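L-aspartate semialdehyde sulfurtransferase (Methanocaldococcus jannaschii, PDB 3KPB) probably catalyses, with a partner protein, homocysteine formation from sulfide and aspartate semialdehyde, its C-terminal CBS domain pair, the part described here, binding S-adenosylmethionine. Local coordinates at residues A[46-50]-A[51-55]; A[62-65]-A[66-69]. All coordinates share one frame; numbering follows the deposited sequence.

Contact 1: A[46-50]-A[51-55]; sequences GIITS and WDIAK. With SAM (S-adenosylmethionine), chain E.
Asp52 reaches back to Thr49, where its OD2 accepts a hydrogen bond from Thr49 N at 2.9 Å, on the anti side of the carboxylate and a little out of its plane. With CG anti to its own carbonyl carbon (chi1 -59°), the acid lies beside the start of helix 50-58. The other half is weak: Thr49 OG1 accepts from Trp51 N, one residue before Asp52, at 3.2 Å, bent to 129° at the hydrogen. This capping box sits where strand 44-48 gives way to helix 50-58 within the first CBS motif, and a threonine suits the N-cap because its short hydroxyl can face the first amides. Thr49 O takes Asp52 N and Ile53 N weakly, whereas Ser50 O receives a nearly straight bond (172°) from Ala54 N at 3.1 Å. Ser50 OG is satisfied by Ser50 OG of the second subunit. The same acid grips the S-adenosylmethionine ribose: O2' donates to Asp52 OD2 at 2.8 Å, giving that oxygen two donors, and O3' donates to Asp52 OD1 at a doubtfully short 2.4 Å. A long salt bridge from Lys55 NZ to Asp52 OD1, 3.7 Å, adds a modest hold. Thr49 OG1 is also a weak donor to the ligand's OXT. Beside them the indole of Trp51 carries the methyl carbon CE of the sulfonium over one face, 4.1 Å above the plane and offset toward the rim.

Contact 2: A[62-65]-A[66-69]; sequences KTIE and EIMT. With SAM (S-adenosylmethionine), chain E.
Ile64 O accepts two backbone amides as the chain coils through overlapping turns between Thr63 and Met68: Met68 N at 2.9 Å and Ile67 N at 3.0 Å. Thr63 O also accepts from Glu66 N. Against this frame Glu66 doubles back, its chain extended beyond CG, so that OE2 accepts from both Thr63 N and Thr63 OG1, each 3.0 Å away and on the anti side of the carboxylate, the amide tilted further from its plane than the hydroxyl. Lys62 N adds a weak bond to the same oxygen, and a water bridges Lys62 N to Glu66 OE1. Glutamate suits the place because its length spans the turn and its charge can collect several donors. Thr63 OG1 stands between the backbone N and the carbonyl carbon (chi1 67°), which sets hydroxyl and amide side by side facing the acid. A valine here, having no hydroxyl, would probably leave Glu66 OE2 short of one donor and its carboxylate freer to swing toward solvent. On the buried side Ile64 CG2 meets Met68 CB at 4.2 Å, the two side chains crossing at about a right angle. A second water joins Glu65 O to Met68 O; Glu65 OE2 has its own partner, a salt bridge to Arg70. Thr69 OG1 receives the ligand's O2' at a doubtfully short 2.4 Å. The backbone bonds at Ile64 O and the donors gathered on Glu66 OE2 hold the turn, isoleucine and methionine pack it on strand 44-48, and this is consistent with Thr69 being placed at the ribose of S-adenosylmethionine.

Overall arrangement
After helix 3-6, strand 14-15, helix 20-30 and strand 35-38, the chain enters contact 1, the corner where strand 44-48 passes into helix 50-58. Beyond that helix it reaches contact 2, a turn in the linking segment ahead of strand 75-76. The two are local and in series, neither nested nor crossed, yet their centres lie 8 Å apart. They touch where Thr69 O probably accepts a hydrogen bond from Ile47 N (3.0 Å), and where Ile48 packs on Ile64 and Met68. The linker is thereby laid back against the first CBS motif, and both contacts meet one S-adenosylmethionine, whose pocket Ile73 and Gly95 extend.

Contact 1: A[46-50]-A[51-55]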
# COMPACT_ATOMS: atom_id res chain seq x y z
N GLY A 46 9.83 -9.56 -12.45
CA GLY A 46 9.27 -8.33 -11.92
C GLY A 46 8.53 -8.50 -10.62
O GLY A 46 8.49 -9.60 -10.08
N ILE A 47 7.98 -7.41 -10.10
CA ILE A 47 7.13 -7.46 -8.91
C ILE A 47 5.94 -6.50 -9.03
O ILE A 47 6.04 -5.45 -9.67
CB ILE A 47 7.96 -7.23 -7.60
CG1 ILE A 47 7.13 -7.61 -6.36
CG2 ILE A 47 8.49 -5.78 -7.53
CD1 ILE A 47 7.93 -7.66 -5.06
N ILE A 48 4.81 -6.90 -8.44
CA ILE A 48 3.59 -6.09 -8.40
C ILE A 48 3.15 -5.93 -6.95
O ILE A 48 3.21 -6.88 -6.17
CB ILE A 48 2.46 -6.82 -9.21
CG1 ILE A 48 2.72 -6.72 -10.72
CG2 ILE A 48 1.05 -6.31 -8.85
CD1 ILE A 48 2.63 -5.31 -11.30
N THR A 49 2.71 -4.73 -6.58
CA THR A 49 1.99 -4.50 -5.31
C THR A 49 0.67 -3.79 -5.64
O THR A 49 0.44 -3.43 -6.80
CB THR A 49 2.79 -3.61 -4.33
OG1 THR A 49 2.88 -2.29 -4.87
CG2 THR A 49 4.19 -4.15 -4.11
N SER A 50 -0.18 -3.55 -4.65
CA SER A 50 -1.41 -2.79 -4.93
C SER A 50 -1.12 -1.39 -5.49
O SER A 50 -1.95 -0.84 -6.22
CB SER A 50 -2.34 -2.70 -3.72
OG SER A 50 -1.74 -1.97 -2.67
N TRP A 51 0.04 -0.82 -5.15
CA TRP A 51 0.42 0.46 -5.73
C TRP A 51 0.50 0.37 -7.26
O TRP A 51 0.03 1.27 -7.96
CB TRP A 51 1.75 0.96 -5.16
CG TRP A 51 2.06 2.34 -5.62
CD1 TRP A 51 3.01 2.71 -6.54
CD2 TRP A 51 1.41 3.55 -5.21
NE1 TRP A 51 3.00 4.08 -6.72
CE2 TRP A 51 2.03 4.62 -5.90
CE3 TRP A 51 0.38 3.84 -4.31
CZ2 TRP A 51 1.65 5.95 -5.72
CZ3 TRP A 51 -0.01 5.16 -4.13
CH2 TRP A 51 0.63 6.20 -4.84
N ASP A 52 1.07 -0.72 -7.76
CA ASP A 52 1.17 -0.91 -9.21
C ASP A 52 -0.18 -1.15 -9.88
O ASP A 52 -0.34 -0.81 -11.05
CB ASP A 52 2.11 -2.06 -9.52
CG ASP A 52 3.49 -1.82 -8.98
OD1 ASP A 52 4.10 -0.77 -9.31
OD2 ASP A 52 3.97 -2.67 -8.21
N ILE A 53 -1.13 -1.73 -9.16
CA ILE A 53 -2.51 -1.84 -9.68
C ILE A 53 -3.08 -0.44 -9.91
O ILE A 53 -3.59 -0.14 -10.99
CB ILE A 53 -3.42 -2.66 -8.73
CG1 ILE A 53 -2.88 -4.09 -8.53
CG2 ILE A 53 -4.88 -2.67 -9.22
CD1 ILE A 53 -2.74 -4.94 -9.81
N ALA A 54 -2.97 0.42 -8.90
CA ALA A 54 -3.36 1.83 -9.04
C ALA A 54 -2.62 2.52 -10.19
O ALA A 54 -3.23 3.25 -10.98
CB ALA A 54 -3.16 2.59 -7.73
N LYS A 55 -1.31 2.29 -10.29
CA LYS A 55 -0.50 2.92 -11.33
C LYS A 55 -0.95 2.46 -12.72
O LYS A 55 -1.06 3.28 -13.64
CB LYS A 55 0.98 2.60 -11.09
CG LYS A 55 1.96 3.67 -11.56
CD LYS A 55 3.26 3.61 -10.74
CE LYS A 55 3.95 2.25 -10.84
NZ LYS A 55 5.45 2.36 -10.77
N SAM E . 6.17 -0.76 0.24
CA SAM E . 5.70 0.19 -0.79
C SAM E . 4.90 -0.56 -1.86
O SAM E . 4.13 -1.48 -1.56
OXT SAM E . 4.99 -0.26 -3.05
CB SAM E . 6.90 0.88 -1.43
CG SAM E . 6.56 2.33 -1.82
SD SAM E . 6.85 2.68 -3.59
CE SAM E . 5.93 4.19 -3.76
C5' SAM E . 5.82 1.56 -4.61
C4' SAM E . 6.64 0.71 -5.56
O4' SAM E . 7.55 -0.12 -4.83
C3' SAM E . 5.71 -0.27 -6.27
O3' SAM E . 5.49 0.19 -7.60
C2' SAM E . 6.48 -1.59 -6.29
O2' SAM E . 6.61 -2.03 -7.65
C1' SAM E . 7.85 -1.20 -5.72
N9 SAM E . 8.38 -2.35 -4.95
C8 SAM E . 7.80 -2.93 -3.90
N7 SAM E . 8.57 -3.93 -3.47
C5 SAM E . 9.65 -3.99 -4.25
C6 SAM E . 10.77 -4.80 -4.29
N6 SAM E . 10.94 -5.79 -3.41
N1 SAM E . 11.69 -4.59 -5.24
C2 SAM E . 11.54 -3.61 -6.13
N3 SAM E . 10.48 -2.82 -6.11
C4 SAM E . 9.52 -2.98 -5.19

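Contact 2: A[62-65]-A[66-69]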
# COMPACT_ATOMS: atom_id res chain seq x y z
N LYS A 62 -2.95 -2.39 -19.82
CA LYS A 62 -3.82 -3.57 -19.84
C LYS A 62 -3.24 -4.83 -19.19
O LYS A 62 -3.99 -5.64 -18.65
CB LYS A 62 -4.27 -3.90 -21.27
CG LYS A 62 -5.17 -2.84 -21.88
CD LYS A 62 -5.60 -3.24 -23.29
CE LYS A 62 -6.40 -2.13 -23.96
NZ LYS A 62 -5.56 -0.96 -24.33
N THR A 63 -1.92 -5.01 -19.26
CA THR A 63 -1.28 -6.22 -18.73
C THR A 63 -0.22 -5.88 -17.68
O THR A 63 0.34 -4.78 -17.68
CB THR A 63 -0.61 -7.09 -19.83
OG1 THR A 63 0.50 -6.37 -20.39
CG2 THR A 63 -1.60 -7.43 -20.94
N ILE A 64 0.05 -6.85 -16.82
CA ILE A 64 1.03 -6.73 -15.76
C ILE A 64 2.41 -6.40 -16.31
O ILE A 64 3.15 -5.61 -15.72
CB ILE A 64 1.05 -8.01 -14.89
CG1 ILE A 64 -0.17 -8.00 -13.96
CG2 ILE A 64 2.33 -8.14 -14.08
CD1 ILE A 64 -0.36 -6.69 -13.16
N GLU A 65 2.75 -6.96 -17.45
CA GLU A 65 4.10 -6.72 -17.90
C GLU A 65 4.37 -5.27 -18.28
O GLU A 65 5.52 -4.83 -18.26
CB GLU A 65 4.50 -7.73 -18.95
CG GLU A 65 4.20 -7.36 -20.35
CD GLU A 65 5.33 -7.86 -21.21
OE1 GLU A 65 5.07 -8.67 -22.12
OE2 GLU A 65 6.48 -7.45 -20.96
N GLU A 66 3.32 -4.51 -18.57
CA GLU A 66 3.45 -3.09 -18.88
C GLU A 66 3.66 -2.20 -17.66
O GLU A 66 4.01 -1.03 -17.81
CB GLU A 66 2.24 -2.59 -19.65
CG GLU A 66 1.97 -3.34 -20.92
CD GLU A 66 0.66 -2.95 -21.54
OE1 GLU A 66 0.61 -1.90 -22.21
OE2 GLU A 66 -0.32 -3.70 -21.37
N ILE A 67 3.43 -2.74 -16.47
CA ILE A 67 3.47 -1.93 -15.25
C ILE A 67 4.40 -2.48 -14.17
O ILE A 67 4.78 -1.74 -13.26
CB ILE A 67 2.04 -1.68 -14.68
CG1 ILE A 67 1.99 -0.42 -13.81
CG2 ILE A 67 1.52 -2.91 -13.92
CD1 ILE A 67 2.04 0.89 -14.60
N MET A 68 4.75 -3.76 -14.25
CA MET A 68 5.52 -4.37 -13.17
C MET A 68 6.85 -3.65 -12.95
O MET A 68 7.44 -3.12 -13.89
CB MET A 68 5.74 -5.86 -13.41
CG MET A 68 6.55 -6.17 -14.65
SD MET A 68 6.62 -7.92 -15.00
CE MET A 68 7.82 -7.92 -16.34
N THR A 69 7.31 -3.64 -11.71
CA THR A 69 8.62 -3.07 -11.40
C THR A 69 9.67 -4.10 -11.80
O THR A 69 9.65 -5.24 -11.33
CB THR A 69 8.73 -2.70 -9.91
OG1 THR A 69 7.83 -1.62 -9.64
CG2 THR A 69 10.15 -2.27 -9.56
N SAM E . 6.17 -0.76 0.24
CA SAM E . 5.70 0.19 -0.79
C SAM E . 4.90 -0.56 -1.86
O SAM E . 4.13 -1.48 -1.56
OXT SAM E . 4.99 -0.26 -3.05
CB SAM E . 6.90 0.88 -1.43
CG SAM E . 6.56 2.33 -1.82
SD SAM E . 6.85 2.68 -3.59
CE SAM E . 5.93 4.19 -3.76
C5' SAM E . 5.82 1.56 -4.61
C4' SAM E . 6.64 0.71 -5.56
O4' SAM E . 7.55 -0.12 -4.83
C3' SAM E . 5.71 -0.27 -6.27
O3' SAM E . 5.49 0.19 -7.60
C2' SAM E . 6.48 -1.59 -6.29
O2' SAM E . 6.61 -2.03 -7.65
C1' SAM E . 7.85 -1.20 -5.72
N9 SAM E . 8.38 -2.35 -4.95
C8 SAM E . 7.80 -2.93 -3.90
N7 SAM E . 8.57 -3.93 -3.47
C5 SAM E . 9.65 -3.99 -4.25
C6 SAM E . 10.77 -4.80 -4.29
N6 SAM E . 10.94 -5.79 -3.41
N1 SAM E . 11.69 -4.59 -5.24
C2 SAM E . 11.54 -3.61 -6.13
N3 SAM E . 10.48 -2.82 -6.11
C4 SAM E . 9.52 -2.98 -5.19
O HOH W 1 -2.03 -1.27 -22.51
O HOH W 2 7.05 -2.95 -16.67